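Epimerase family protein SDR39U1 (Homo sapiens, PDB 4B4O) is a putative NADP-dependent oxidoreductase of the short-chain dehydrogenase/reductase superfamily and binds NADPH, though its physiological substrate is not established. Local coordinates at residues Thr28-Lys33 and Gly37-Asp42; Gln87-Ala92 and Lys101-Val106; Lys138-Ala143 and Gln152-Ser157. The protein carries 3 engineered substitutions. All blocks are in the same frame, centred on the assembly; numbering follows the deposited sequence.

Contact 1: Thr28-Lys33 and Gly37-Asp42; sequences TLVSRK and GRITWD. With NDP (NADPH dihydro-nicotinamide-adenine-dinucleotide phosphate), chain I.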
loop_
_atom_site.group_PDB
_atom_site.type_symbol
_atom_site.label_atom_id
_atom_site.label_comp_id
_atom_site.label_asym_id
_atom_site.label_seq_id
_atom_site.Cartn_x
_atom_site.Cartn_y
_atom_site.Cartn_z
ATOM N N THR A 28 -6.330 -16.527 7.263
ATOM C CA THR A 28 -7.079 -16.058 8.443
ATOM C C THR A 28 -6.849 -14.556 8.575
ATOM O O THR A 28 -5.746 -14.100 8.384
ATOM C CB THR A 28 -6.606 -16.783 9.734
ATOM O OG1 THR A 28 -6.693 -18.200 9.564
ATOM C CG2 THR A 28 -7.435 -16.405 10.929
ATOM N N LEU A 29 -7.892 -13.791 8.854
ATOM C CA LEU A 29 -7.754 -12.334 8.970
ATOM C C LEU A 29 -7.695 -11.922 10.428
ATOM O O LEU A 29 -8.288 -12.575 11.274
ATOM C CB LEU A 29 -8.921 -11.599 8.282
ATOM C CG LEU A 29 -9.340 -12.070 6.884
ATOM C CD1 LEU A 29 -10.497 -11.259 6.369
ATOM C CD2 LEU A 29 -8.161 -11.989 5.918
ATOM N N VAL A 30 -6.957 -10.862 10.729
ATOM C CA VAL A 30 -7.102 -10.173 12.009
ATOM C C VAL A 30 -7.906 -8.902 11.750
ATOM O O VAL A 30 -7.600 -8.147 10.836
ATOM C CB VAL A 30 -5.764 -9.825 12.700
ATOM C CG1 VAL A 30 -6.027 -9.350 14.113
ATOM C CG2 VAL A 30 -4.867 -11.042 12.734
ATOM N N SER A 31 -8.935 -8.687 12.556
ATOM C CA SER A 31 -9.887 -7.619 12.317
ATOM C C SER A 31 -10.365 -7.042 13.636
ATOM O O SER A 31 -10.291 -7.702 14.670
ATOM C CB SER A 31 -11.082 -8.176 11.520
ATOM O OG SER A 31 -12.140 -7.248 11.434
ATOM N N ARG A 32 -10.878 -5.816 13.598
ATOM C CA ARG A 32 -11.505 -5.231 14.778
ATOM C C ARG A 32 -12.846 -5.864 15.104
ATOM O O ARG A 32 -13.308 -5.792 16.233
ATOM C CB ARG A 32 -11.702 -3.740 14.594
ATOM C CG ARG A 32 -10.417 -2.945 14.732
ATOM C CD ARG A 32 -10.620 -1.515 14.278
ATOM N NE ARG A 32 -11.031 -1.481 12.887
ATOM C CZ ARG A 32 -11.463 -0.408 12.250
ATOM N NH1 ARG A 32 -11.529 0.762 12.856
ATOM N NH2 ARG A 32 -11.822 -0.526 10.985
ATOM N N LYS A 33 -13.479 -6.459 14.107
ATOM C CA LYS A 33 -14.815 -7.035 14.269
ATOM C C LYS A 33 -14.714 -8.544 14.050
ATOM O O LYS A 33 -14.045 -8.997 13.120
ATOM C CB LYS A 33 -15.818 -6.366 13.290
ATOM C CG LYS A 33 -16.812 -5.339 13.884
ATOM C CD LYS A 33 -16.247 -4.388 14.962
ATOM C CE LYS A 33 -17.312 -3.498 15.607
ATOM N NZ LYS A 33 -16.838 -2.973 16.930
ATOM N N GLY A 37 -13.454 -17.010 9.602
ATOM C CA GLY A 37 -12.203 -16.824 8.888
ATOM C C GLY A 37 -11.321 -15.744 9.479
ATOM O O GLY A 37 -10.376 -15.274 8.821
ATOM N N ARG A 38 -11.591 -15.349 10.722
ATOM C CA ARG A 38 -10.837 -14.249 11.340
ATOM C C ARG A 38 -10.827 -14.259 12.863
ATOM O O ARG A 38 -11.693 -14.840 13.491
ATOM C CB ARG A 38 -11.387 -12.904 10.857
ATOM C CG ARG A 38 -12.887 -12.778 11.048
ATOM C CD ARG A 38 -13.367 -11.384 10.732
ATOM N NE ARG A 38 -13.970 -11.258 9.407
ATOM C CZ ARG A 38 -14.555 -10.135 8.960
ATOM N NH1 ARG A 38 -14.601 -9.032 9.733
ATOM N NH2 ARG A 38 -15.084 -10.104 7.726
ATOM N N ILE A 39 -9.807 -13.617 13.424
ATOM C CA ILE A 39 -9.714 -13.385 14.847
ATOM C C ILE A 39 -9.578 -11.886 15.086
ATOM O O ILE A 39 -9.109 -11.163 14.230
ATOM C CB ILE A 39 -8.537 -14.175 15.506
ATOM C CG1 ILE A 39 -7.155 -13.671 15.051
ATOM C CG2 ILE A 39 -8.624 -15.671 15.160
ATOM C CD1 ILE A 39 -5.987 -14.163 15.878
ATOM N N THR A 40 -9.985 -11.426 16.258
ATOM C CA THR A 40 -9.891 -10.010 16.603
ATOM C C THR A 40 -8.543 -9.651 17.225
ATOM O O THR A 40 -7.790 -10.522 17.668
ATOM C CB THR A 40 -10.997 -9.595 17.583
ATOM O OG1 THR A 40 -10.829 -10.317 18.795
ATOM C CG2 THR A 40 -12.365 -9.887 17.022
ATOM N N TRP A 41 -8.246 -8.357 17.266
ATOM C CA TRP A 41 -7.020 -7.848 17.910
ATOM C C TRP A 41 -7.004 -8.173 19.371
ATOM O O TRP A 41 -5.977 -8.593 19.907
ATOM C CB TRP A 41 -6.850 -6.344 17.681
ATOM C CG TRP A 41 -6.652 -6.057 16.211
ATOM C CD1 TRP A 41 -7.596 -5.598 15.304
ATOM C CD2 TRP A 41 -5.455 -6.304 15.399
ATOM N NE1 TRP A 41 -7.078 -5.513 14.041
ATOM C CE2 TRP A 41 -5.804 -5.916 14.028
ATOM C CE3 TRP A 41 -4.179 -6.763 15.660
ATOM C CZ2 TRP A 41 -4.890 -5.988 12.996
ATOM C CZ3 TRP A 41 -3.269 -6.838 14.606
ATOM C CH2 TRP A 41 -3.612 -6.460 13.309
ATOM N N ASP A 42 -8.148 -8.022 20.021
ATOM C CA ASP A 42 -8.264 -8.358 21.431
ATOM C C ASP A 42 -7.950 -9.826 21.670
ATOM O O ASP A 42 -7.319 -10.178 22.663
ATOM C CB ASP A 42 -9.670 -8.032 21.963
ATOM C CG ASP A 42 -9.931 -6.535 22.056
ATOM O OD1 ASP A 42 -8.974 -5.733 21.914
ATOM O OD2 ASP A 42 -11.100 -6.165 22.281
HETATM P PA NDP I . -8.037 -0.195 3.691
HETATM O O1A NDP I . -8.473 1.095 4.428
HETATM O O2A NDP I . -8.919 -0.791 2.575
HETATM O O5B NDP I . -7.884 -1.464 4.705
HETATM C C5B NDP I . -7.471 -1.165 6.035
HETATM C C4B NDP I . -7.989 -2.251 6.943
HETATM O O4B NDP I . -7.384 -2.051 8.218
HETATM C C3B NDP I . -9.510 -2.177 7.109
HETATM O O3B NDP I . -10.224 -3.198 6.355
HETATM C C2B NDP I . -9.730 -2.379 8.601
HETATM O O2B NDP I . -10.014 -3.734 8.918
HETATM C C1B NDP I . -8.396 -2.076 9.213
HETATM N N9A NDP I . -8.513 -0.739 9.800
HETATM C C8A NDP I . -9.062 0.421 9.314
HETATM N N7A NDP I . -8.973 1.412 10.299
HETATM C C5A NDP I . -8.378 0.854 11.386
HETATM C C6A NDP I . -7.965 1.274 12.728
HETATM N N6A NDP I . -8.133 2.544 13.154
HETATM N N1A NDP I . -7.386 0.367 13.543
HETATM C C2A NDP I . -7.213 -0.919 13.123
HETATM N N3A NDP I . -7.539 -1.378 11.896
HETATM C C4A NDP I . -8.087 -0.548 11.039
HETATM O O3 NDP I . -6.548 0.199 3.196
HETATM P PN NDP I . -5.804 -0.495 1.946
HETATM O O1N NDP I . -6.266 -1.940 1.842
HETATM O O2N NDP I . -5.955 0.372 0.732
HETATM O O5D NDP I . -4.225 -0.421 2.412
HETATM C C5D NDP I . -3.892 -1.222 3.568
HETATM C C4D NDP I . -2.596 -0.775 4.212
HETATM O O4D NDP I . -1.722 -0.479 3.129
HETATM C C3D NDP I . -2.696 0.522 5.040
HETATM O O3D NDP I . -1.858 0.429 6.236
HETATM C C2D NDP I . -2.236 1.617 4.071
HETATM O O2D NDP I . -1.492 2.718 4.606
HETATM C C1D NDP I . -1.253 0.869 3.210
HETATM N N1N NDP I . -1.072 1.462 1.872
HETATM C C2N NDP I . -2.104 1.623 1.032
HETATM C C3N NDP I . -1.920 2.177 -0.215
HETATM C C7N NDP I . -3.094 2.319 -1.112
HETATM O O7N NDP I . -4.100 1.664 -0.849
HETATM N N7N NDP I . -3.054 3.127 -2.168
HETATM C C4N NDP I . -0.566 2.569 -0.698
HETATM C C5N NDP I . 0.485 2.339 0.286
HETATM C C6N NDP I . 0.187 1.792 1.520
HETATM P P2B NDP I . -11.204 -4.074 10.019
HETATM O O1X NDP I . -10.605 -3.797 11.382
HETATM O O2X NDP I . -12.415 -3.149 9.695
HETATM O O3X NDP I . -11.335 -5.578 9.677
#

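Contact 2: Gln87-Ala92 and Lys101-Val106; sequences QLLAKA and KAWVLV. With NDP (NADPH dihydro-nicotinamide-adenine-dinucleotide phosphate), chain I.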
loop_
_atom_site.group_PDB
_atom_site.type_symbol
_atom_site.label_atom_id
_atom_site.label_comp_id
_atom_site.label_asym_id
_atom_site.label_seq_id
_atom_site.Cartn_x
_atom_site.Cartn_y
_atom_site.Cartn_z
ATOM N N GLN A 87 2.927 -3.733 16.080
ATOM C CA GLN A 87 3.709 -4.125 17.261
ATOM C C GLN A 87 3.102 -5.350 17.902
ATOM O O GLN A 87 3.804 -6.238 18.369
ATOM C CB GLN A 87 3.780 -2.950 18.239
ATOM C CG GLN A 87 4.537 -3.227 19.524
ATOM C CD GLN A 87 5.630 -2.184 19.813
ATOM O OE1 GLN A 87 5.695 -1.578 20.911
ATOM N NE2 GLN A 87 6.511 -1.979 18.825
ATOM N N LEU A 88 1.777 -5.413 17.877
ATOM C CA LEU A 88 1.040 -6.502 18.502
ATOM C C LEU A 88 1.325 -7.810 17.779
ATOM O O LEU A 88 1.481 -8.858 18.402
ATOM C CB LEU A 88 -0.460 -6.198 18.462
ATOM C CG LEU A 88 -1.345 -6.573 19.664
ATOM C CD1 LEU A 88 -0.661 -6.536 21.021
ATOM C CD2 LEU A 88 -2.558 -5.625 19.653
ATOM N N LEU A 89 1.377 -7.738 16.457
ATOM C CA LEU A 89 1.740 -8.884 15.636
ATOM C C LEU A 89 3.196 -9.276 15.838
ATOM O O LEU A 89 3.517 -10.461 15.981
ATOM C CB LEU A 89 1.473 -8.590 14.149
ATOM C CG LEU A 89 0.079 -8.982 13.646
ATOM C CD1 LEU A 89 -0.251 -8.441 12.254
ATOM C CD2 LEU A 89 -0.039 -10.498 13.689
ATOM N N ALA A 90 4.076 -8.280 15.847
ATOM C CA ALA A 90 5.508 -8.502 16.071
ATOM C C ALA A 90 5.796 -9.235 17.387
ATOM O O ALA A 90 6.488 -10.240 17.403
ATOM C CB ALA A 90 6.243 -7.174 16.035
ATOM N N LYS A 91 5.231 -8.734 18.473
ATOM C CA LYS A 91 5.388 -9.364 19.776
ATOM C C LYS A 91 4.797 -10.771 19.811
ATOM O O LYS A 91 5.344 -11.663 20.451
ATOM C CB LYS A 91 4.799 -8.489 20.884
ATOM C CG LYS A 91 5.589 -7.205 21.098
ATOM C CD LYS A 91 5.059 -6.383 22.271
ATOM C CE LYS A 91 5.866 -5.088 22.511
ATOM N NZ LYS A 91 5.961 -4.779 23.980
ATOM N N ALA A 92 3.688 -10.974 19.106
ATOM C CA ALA A 92 3.040 -12.288 19.051
ATOM C C ALA A 92 3.917 -13.295 18.328
ATOM O O ALA A 92 4.033 -14.445 18.763
ATOM C CB ALA A 92 1.677 -12.186 18.391
ATOM N N LYS A 101 7.471 -18.568 9.435
ATOM C CA LYS A 101 8.706 -18.495 8.665
ATOM C C LYS A 101 8.859 -17.157 7.916
ATOM O O LYS A 101 9.969 -16.761 7.608
ATOM C CB LYS A 101 8.804 -19.718 7.718
ATOM C CG LYS A 101 8.003 -19.635 6.422
ATOM N N ALA A 102 7.746 -16.465 7.639
ATOM C CA ALA A 102 7.798 -15.140 6.981
ATOM C C ALA A 102 6.867 -14.097 7.624
ATOM O O ALA A 102 5.836 -14.434 8.218
ATOM C CB ALA A 102 7.532 -15.248 5.490
ATOM N N TRP A 103 7.266 -12.826 7.517
ATOM C CA TRP A 103 6.556 -11.664 8.127
ATOM C C TRP A 103 6.700 -10.453 7.242
ATOM O O TRP A 103 7.799 -9.957 7.031
ATOM C CB TRP A 103 7.134 -11.391 9.509
ATOM C CG TRP A 103 6.831 -10.072 10.213
ATOM C CD1 TRP A 103 7.739 -9.259 10.861
ATOM C CD2 TRP A 103 5.532 -9.431 10.470
ATOM N NE1 TRP A 103 7.123 -8.190 11.452
ATOM C CE2 TRP A 103 5.814 -8.228 11.263
ATOM C CE3 TRP A 103 4.222 -9.707 10.128
ATOM C CZ2 TRP A 103 4.817 -7.355 11.663
ATOM C CZ3 TRP A 103 3.222 -8.822 10.550
ATOM C CH2 TRP A 103 3.518 -7.667 11.287
ATOM N N VAL A 104 5.587 -10.000 6.686
ATOM C CA VAL A 104 5.605 -8.999 5.636
ATOM C C VAL A 104 4.740 -7.812 6.001
ATOM O O VAL A 104 3.589 -7.988 6.377
ATOM C CB VAL A 104 5.086 -9.604 4.339
ATOM C CG1 VAL A 104 5.197 -8.583 3.211
ATOM C CG2 VAL A 104 5.843 -10.902 4.062
ATOM N N LEU A 105 5.300 -6.607 5.884
ATOM C CA LEU A 105 4.573 -5.365 6.179
ATOM C C LEU A 105 4.439 -4.533 4.934
ATOM O O LEU A 105 5.329 -4.534 4.078
ATOM C CB LEU A 105 5.326 -4.545 7.223
ATOM C CG LEU A 105 4.608 -3.284 7.697
ATOM C CD1 LEU A 105 3.234 -3.620 8.268
ATOM C CD2 LEU A 105 5.452 -2.591 8.749
ATOM N N VAL A 106 3.298 -3.861 4.806
ATOM C CA VAL A 106 3.105 -2.895 3.726
ATOM C C VAL A 106 3.221 -1.522 4.331
ATOM O O VAL A 106 2.521 -1.197 5.291
ATOM C CB VAL A 106 1.732 -3.029 3.014
ATOM C CG1 VAL A 106 1.448 -1.813 2.146
ATOM C CG2 VAL A 106 1.667 -4.286 2.157
HETATM P PA NDP I . -8.037 -0.195 3.691
HETATM O O1A NDP I . -8.473 1.095 4.428
HETATM O O2A NDP I . -8.919 -0.791 2.575
HETATM O O5B NDP I . -7.884 -1.464 4.705
HETATM C C5B NDP I . -7.471 -1.165 6.035
HETATM C C4B NDP I . -7.989 -2.251 6.943
HETATM O O4B NDP I . -7.384 -2.051 8.218
HETATM C C3B NDP I . -9.510 -2.177 7.109
HETATM O O3B NDP I . -10.224 -3.198 6.355
HETATM C C2B NDP I . -9.730 -2.379 8.601
HETATM O O2B NDP I . -10.014 -3.734 8.918
HETATM C C1B NDP I . -8.396 -2.076 9.213
HETATM N N9A NDP I . -8.513 -0.739 9.800
HETATM C C8A NDP I . -9.062 0.421 9.314
HETATM N N7A NDP I . -8.973 1.412 10.299
HETATM C C5A NDP I . -8.378 0.854 11.386
HETATM C C6A NDP I . -7.965 1.274 12.728
HETATM N N6A NDP I . -8.133 2.544 13.154
HETATM N N1A NDP I . -7.386 0.367 13.543
HETATM C C2A NDP I . -7.213 -0.919 13.123
HETATM N N3A NDP I . -7.539 -1.378 11.896
HETATM C C4A NDP I . -8.087 -0.548 11.039
HETATM O O3 NDP I . -6.548 0.199 3.196
HETATM P PN NDP I . -5.804 -0.495 1.946
HETATM O O1N NDP I . -6.266 -1.940 1.842
HETATM O O2N NDP I . -5.955 0.372 0.732
HETATM O O5D NDP I . -4.225 -0.421 2.412
HETATM C C5D NDP I . -3.892 -1.222 3.568
HETATM C C4D NDP I . -2.596 -0.775 4.212
HETATM O O4D NDP I . -1.722 -0.479 3.129
HETATM C C3D NDP I . -2.696 0.522 5.040
HETATM O O3D NDP I . -1.858 0.429 6.236
HETATM C C2D NDP I . -2.236 1.617 4.071
HETATM O O2D NDP I . -1.492 2.718 4.606
HETATM C C1D NDP I . -1.253 0.869 3.210
HETATM N N1N NDP I . -1.072 1.462 1.872
HETATM C C2N NDP I . -2.104 1.623 1.032
HETATM C C3N NDP I . -1.920 2.177 -0.215
HETATM C C7N NDP I . -3.094 2.319 -1.112
HETATM O O7N NDP I . -4.100 1.664 -0.849
HETATM N N7N NDP I . -3.054 3.127 -2.168
HETATM C C4N NDP I . -0.566 2.569 -0.698
HETATM C C5N NDP I . 0.485 2.339 0.286
HETATM C C6N NDP I . 0.187 1.792 1.520
HETATM P P2B NDP I . -11.204 -4.074 10.019
HETATM O O1X NDP I . -10.605 -3.797 11.382
HETATM O O2X NDP I . -12.415 -3.149 9.695
HETATM O O3X NDP I . -11.335 -5.578 9.677
#

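Contact 3: Lys138-Ala143 and Gln152-Ser157; sequences KWEAAA and QVVVRS. With NDP (NADPH dihydro-nicotinamide-adenine-dinucleotide phosphate), chain I.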
loop_
_atom_site.group_PDB
_atom_site.type_symbol
_atom_site.label_atom_id
_atom_site.label_comp_id
_atom_site.label_asym_id
_atom_site.label_seq_id
_atom_site.Cartn_x
_atom_site.Cartn_y
_atom_site.Cartn_z
ATOM N N LYS A 138 8.816 4.757 11.758
ATOM C CA LYS A 138 8.308 4.210 13.029
ATOM C C LYS A 138 7.523 2.924 12.804
ATOM O O LYS A 138 7.609 1.982 13.570
ATOM C CB LYS A 138 7.417 5.237 13.747
ATOM C CG LYS A 138 8.169 6.418 14.326
ATOM C CD LYS A 138 7.239 7.615 14.437
ATOM C CE LYS A 138 7.749 8.658 15.430
ATOM N NZ LYS A 138 7.202 10.001 15.085
ATOM N N TRP A 139 6.774 2.922 11.722
ATOM C CA TRP A 139 5.976 1.787 11.299
ATOM C C TRP A 139 6.844 0.584 11.023
ATOM O O TRP A 139 6.574 -0.510 11.500
ATOM C CB TRP A 139 5.242 2.212 10.038
ATOM C CG TRP A 139 4.031 1.442 9.607
ATOM C CD1 TRP A 139 3.493 0.285 10.146
ATOM C CD2 TRP A 139 3.185 1.766 8.469
ATOM N NE1 TRP A 139 2.385 -0.107 9.429
ATOM C CE2 TRP A 139 2.156 0.746 8.411
ATOM C CE3 TRP A 139 3.183 2.768 7.530
ATOM C CZ2 TRP A 139 1.187 0.751 7.444
ATOM C CZ3 TRP A 139 2.190 2.758 6.555
ATOM C CH2 TRP A 139 1.214 1.777 6.522
ATOM N N GLU A 140 7.897 0.783 10.246
ATOM C CA GLU A 140 8.838 -0.285 9.963
ATOM C C GLU A 140 9.562 -0.700 11.232
ATOM O O GLU A 140 9.769 -1.887 11.471
ATOM C CB GLU A 140 9.810 0.134 8.848
ATOM C CG GLU A 140 9.075 0.291 7.519
ATOM C CD GLU A 140 9.941 0.732 6.330
ATOM O OE1 GLU A 140 11.184 0.786 6.444
ATOM O OE2 GLU A 140 9.335 1.012 5.260
ATOM N N ALA A 141 9.920 0.265 12.070
ATOM C CA ALA A 141 10.571 -0.060 13.346
ATOM C C ALA A 141 9.687 -0.980 14.186
ATOM O O ALA A 141 10.180 -1.867 14.886
ATOM C CB ALA A 141 10.883 1.206 14.122
ATOM N N ALA A 142 8.383 -0.731 14.145
ATOM C CA ALA A 142 7.429 -1.469 14.940
ATOM C C ALA A 142 7.378 -2.937 14.502
ATOM O O ALA A 142 7.113 -3.824 15.311
ATOM C CB ALA A 142 6.069 -0.807 14.838
ATOM N N ALA A 143 7.637 -3.176 13.224
ATOM C CA ALA A 143 7.599 -4.524 12.677
ATOM C C ALA A 143 8.881 -5.311 12.924
ATOM O O ALA A 143 8.888 -6.530 12.751
ATOM C CB ALA A 143 7.313 -4.470 11.176
ATOM N N GLN A 152 11.945 -11.486 7.038
ATOM C CA GLN A 152 11.262 -10.188 7.136
ATOM C C GLN A 152 11.276 -9.443 5.813
ATOM O O GLN A 152 12.325 -9.312 5.166
ATOM C CB GLN A 152 11.887 -9.307 8.226
ATOM C CG GLN A 152 11.849 -9.947 9.599
ATOM C CD GLN A 152 12.215 -9.032 10.728
ATOM O OE1 GLN A 152 11.563 -8.014 11.001
ATOM N NE2 GLN A 152 13.240 -9.425 11.439
ATOM N N VAL A 153 10.104 -8.957 5.414
ATOM C CA VAL A 153 9.970 -8.189 4.185
ATOM C C VAL A 153 9.123 -6.944 4.469
ATOM O O VAL A 153 8.154 -6.997 5.215
ATOM C CB VAL A 153 9.312 -9.007 3.042
ATOM C CG1 VAL A 153 9.192 -8.144 1.794
ATOM C CG2 VAL A 153 10.122 -10.245 2.722
ATOM N N VAL A 154 9.511 -5.819 3.884
ATOM C CA VAL A 154 8.690 -4.628 3.935
ATOM C C VAL A 154 8.478 -4.192 2.501
ATOM O O VAL A 154 9.433 -3.970 1.781
ATOM C CB VAL A 154 9.345 -3.489 4.735
ATOM C CG1 VAL A 154 8.561 -2.214 4.538
ATOM C CG2 VAL A 154 9.430 -3.848 6.207
ATOM N N VAL A 155 7.224 -4.072 2.096
ATOM C CA VAL A 155 6.879 -3.582 0.768
ATOM C C VAL A 155 6.378 -2.147 0.874
ATOM O O VAL A 155 5.304 -1.886 1.423
ATOM C CB VAL A 155 5.821 -4.500 0.093
ATOM C CG1 VAL A 155 5.547 -4.073 -1.340
ATOM C CG2 VAL A 155 6.289 -5.960 0.113
ATOM N N ARG A 156 7.175 -1.206 0.389
ATOM C CA ARG A 156 6.768 0.189 0.350
ATOM C C ARG A 156 5.950 0.387 -0.922
ATOM O O ARG A 156 6.486 0.361 -2.035
ATOM C CB ARG A 156 7.982 1.109 0.336
ATOM C CG ARG A 156 8.727 1.170 1.665
ATOM C CD ARG A 156 10.130 1.730 1.506
ATOM N NE ARG A 156 10.863 1.736 2.772
ATOM C CZ ARG A 156 12.139 2.046 2.907
ATOM N NH1 ARG A 156 12.866 2.387 1.853
ATOM N NH2 ARG A 156 12.686 2.034 4.103
ATOM N N SER A 157 4.659 0.637 -0.768
ATOM C CA SER A 157 3.748 0.672 -1.903
ATOM C C SER A 157 3.505 2.073 -2.445
ATOM O O SER A 157 3.425 3.055 -1.700
ATOM C CB SER A 157 2.404 0.074 -1.492
ATOM O OG SER A 157 1.502 0.027 -2.584
HETATM P PA NDP I . -8.037 -0.195 3.691
HETATM O O1A NDP I . -8.473 1.095 4.428
HETATM O O2A NDP I . -8.919 -0.791 2.575
HETATM O O5B NDP I . -7.884 -1.464 4.705
HETATM C C5B NDP I . -7.471 -1.165 6.035
HETATM C C4B NDP I . -7.989 -2.251 6.943
HETATM O O4B NDP I . -7.384 -2.051 8.218
HETATM C C3B NDP I . -9.510 -2.177 7.109
HETATM O O3B NDP I . -10.224 -3.198 6.355
HETATM C C2B NDP I . -9.730 -2.379 8.601
HETATM O O2B NDP I . -10.014 -3.734 8.918
HETATM C C1B NDP I . -8.396 -2.076 9.213
HETATM N N9A NDP I . -8.513 -0.739 9.800
HETATM C C8A NDP I . -9.062 0.421 9.314
HETATM N N7A NDP I . -8.973 1.412 10.299
HETATM C C5A NDP I . -8.378 0.854 11.386
HETATM C C6A NDP I . -7.965 1.274 12.728
HETATM N N6A NDP I . -8.133 2.544 13.154
HETATM N N1A NDP I . -7.386 0.367 13.543
HETATM C C2A NDP I . -7.213 -0.919 13.123
HETATM N N3A NDP I . -7.539 -1.378 11.896
HETATM C C4A NDP I . -8.087 -0.548 11.039
HETATM O O3 NDP I . -6.548 0.199 3.196
HETATM P PN NDP I . -5.804 -0.495 1.946
HETATM O O1N NDP I . -6.266 -1.940 1.842
HETATM O O2N NDP I . -5.955 0.372 0.732
HETATM O O5D NDP I . -4.225 -0.421 2.412
HETATM C C5D NDP I . -3.892 -1.222 3.568
HETATM C C4D NDP I . -2.596 -0.775 4.212
HETATM O O4D NDP I . -1.722 -0.479 3.129
HETATM C C3D NDP I . -2.696 0.522 5.040
HETATM O O3D NDP I . -1.858 0.429 6.236
HETATM C C2D NDP I . -2.236 1.617 4.071
HETATM O O2D NDP I . -1.492 2.718 4.606
HETATM C C1D NDP I . -1.253 0.869 3.210
HETATM N N1N NDP I . -1.072 1.462 1.872
HETATM C C2N NDP I . -2.104 1.623 1.032
HETATM C C3N NDP I . -1.920 2.177 -0.215
HETATM C C7N NDP I . -3.094 2.319 -1.112
HETATM O O7N NDP I . -4.100 1.664 -0.849
HETATM N N7N NDP I . -3.054 3.127 -2.168
HETATM C C4N NDP I . -0.566 2.569 -0.698
HETATM C C5N NDP I . 0.485 2.339 0.286
HETATM C C6N NDP I . 0.187 1.792 1.520
HETATM P P2B NDP I . -11.204 -4.074 10.019
HETATM O O1X NDP I . -10.605 -3.797 11.382
HETATM O O2X NDP I . -12.415 -3.149 9.695
HETATM O O3X NDP I . -11.335 -5.578 9.677
#

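Contact 1: Thr28-Lys33 and Gly37-Asp42
V30 covers one face of the W41 ring: CG1 sits over the centre of the six-membered ring, 3.3 Å from its centroid, in a CH-pi contact. With CG1 anti to the backbone N (chi1 -170°), V30 turns this methyl to the ring and leaves CG2 for I39. The R32 guanidinium, its plane 65° from that of W41, has the NADPH adenine over one face, with C5A 3.4 Å from CZ. At the guanidinium edge lies the 2'-phosphate, held by R32 NE to O1X (2.8 Å) and R32 NH2 to O2X (3.0 Å). The backbone N of R32 also donates to O1X, giving that oxygen two protein donors. S31 OG gives its proton to O3X at 2.6 Å and accepts from K33 N, an ST turn that orients the hydroxyl. R38 sends NH1 weakly to K33 O, near the guanidinium plane. The two strands run parallel, bonded from L29 N to G37 O (2.9 Å), I39 N to L29 O (2.8 Å) and S31 N to I39 O (3.0 Å). T40 N-caps helix 41-47 through E43 N. A serine and an arginine at the C-terminal end of the second strand, gripping the 2'-phosphate, are characteristic of NADP(H)-binding Rossmann folds.

Contact 2: Gln87-Ala92 and Lys101-Val106
L89 rests on W103 where helix 72-95 covers the parallel sheet. That helix is the connection of a beta-alpha-beta crossover in the Rossmann fold, leading from strand 54-57 to its neighbour, strand 102-108. Along the helix, L89 is the first residue to engage, its CB directed at the strand and lying 3.6 Å from W103 CH2. The leucine's CD1 adds a second touch, 3.9 Å from W103 CZ3, so CB and one methyl together meet the far end of the six-membered ring obliquely. One residue on, A90 brings its backbone N to 4.3 Å from W103 CZ2. W103 reaches up from the sheet with CG anti to the backbone N (chi1 165°), which raises the ring toward the helix. Around it T86 and I93 of the same helix and A55 and N57 of strand 54-57 complete its buried setting. Its polar edge is satisfied too, since NE1 donates to A143 O. Farther up the strand, V106 belongs to the cofactor pocket: its CG1 lies 3.6 Å from NDP O4D, the ring oxygen of the nicotinamide ribose.

Contact 3: Lys138-Ala143 and Gln152-Ser157
E140 and R156 form the firm part of this contact, a buried salt bridge between helix 131-143 and strand 151-161. R156 grips the carboxylate side-on: NE reaches OE2 of E140 at 3.0 Å with an N-H...O angle of 179°, and NH2 reaches OE1 of E140, also at 3.0 Å. Both oxygens use their syn lone pairs, and the two flat groups are nearly coplanar, 14° apart, a pairing that fixes the rotation of each. E140 stays extended beyond CG, which carries its carboxylate past V154, whose CG1 lies 3.4 Å from OE2. T107 OG1 bonds to OE2 as well, while Y111 makes a cation-pi contact with R156 and Y112 bonds its NH1. A methionine in place of R156 would probably leave the buried E140 carboxylate without its countercharge and freer to rotate. The other end is looser: the side chain of A143 comes no nearer than 5.4 Å to the strand, and partly exposed Q152 turns its NE2 to L145 O. Away from the bridge, the W139 ring edge and S157 CB line the cofactor pocket near the nicotinamide riboside. A helix running nearly antiparallel (161°) to the strand it precedes is the beta-alpha-beta packing of the Rossmann fold.

The three contacts follow one another along the chain, each closing before the next opens, and all reach the same parallel sheet. Contact 1 sits toward one edge of it, on strands 26-31 and 38-40; contacts 2 and 3 use the neighbouring strands 102-108 and 151-161 with the helices packed on them. Centres of contacts 1 and 2 are about 15 Å apart, those of 2 and 3 about 9 Å, and those of 1 and 3 about 21 Å. W41 packs on L89 between the first two, while backbone pairing of L105 with V155 ties the last two. NADPH spans the row, its adenosine 2'-phosphate at contact 1 and its nicotinamide end beside contacts 2 and 3.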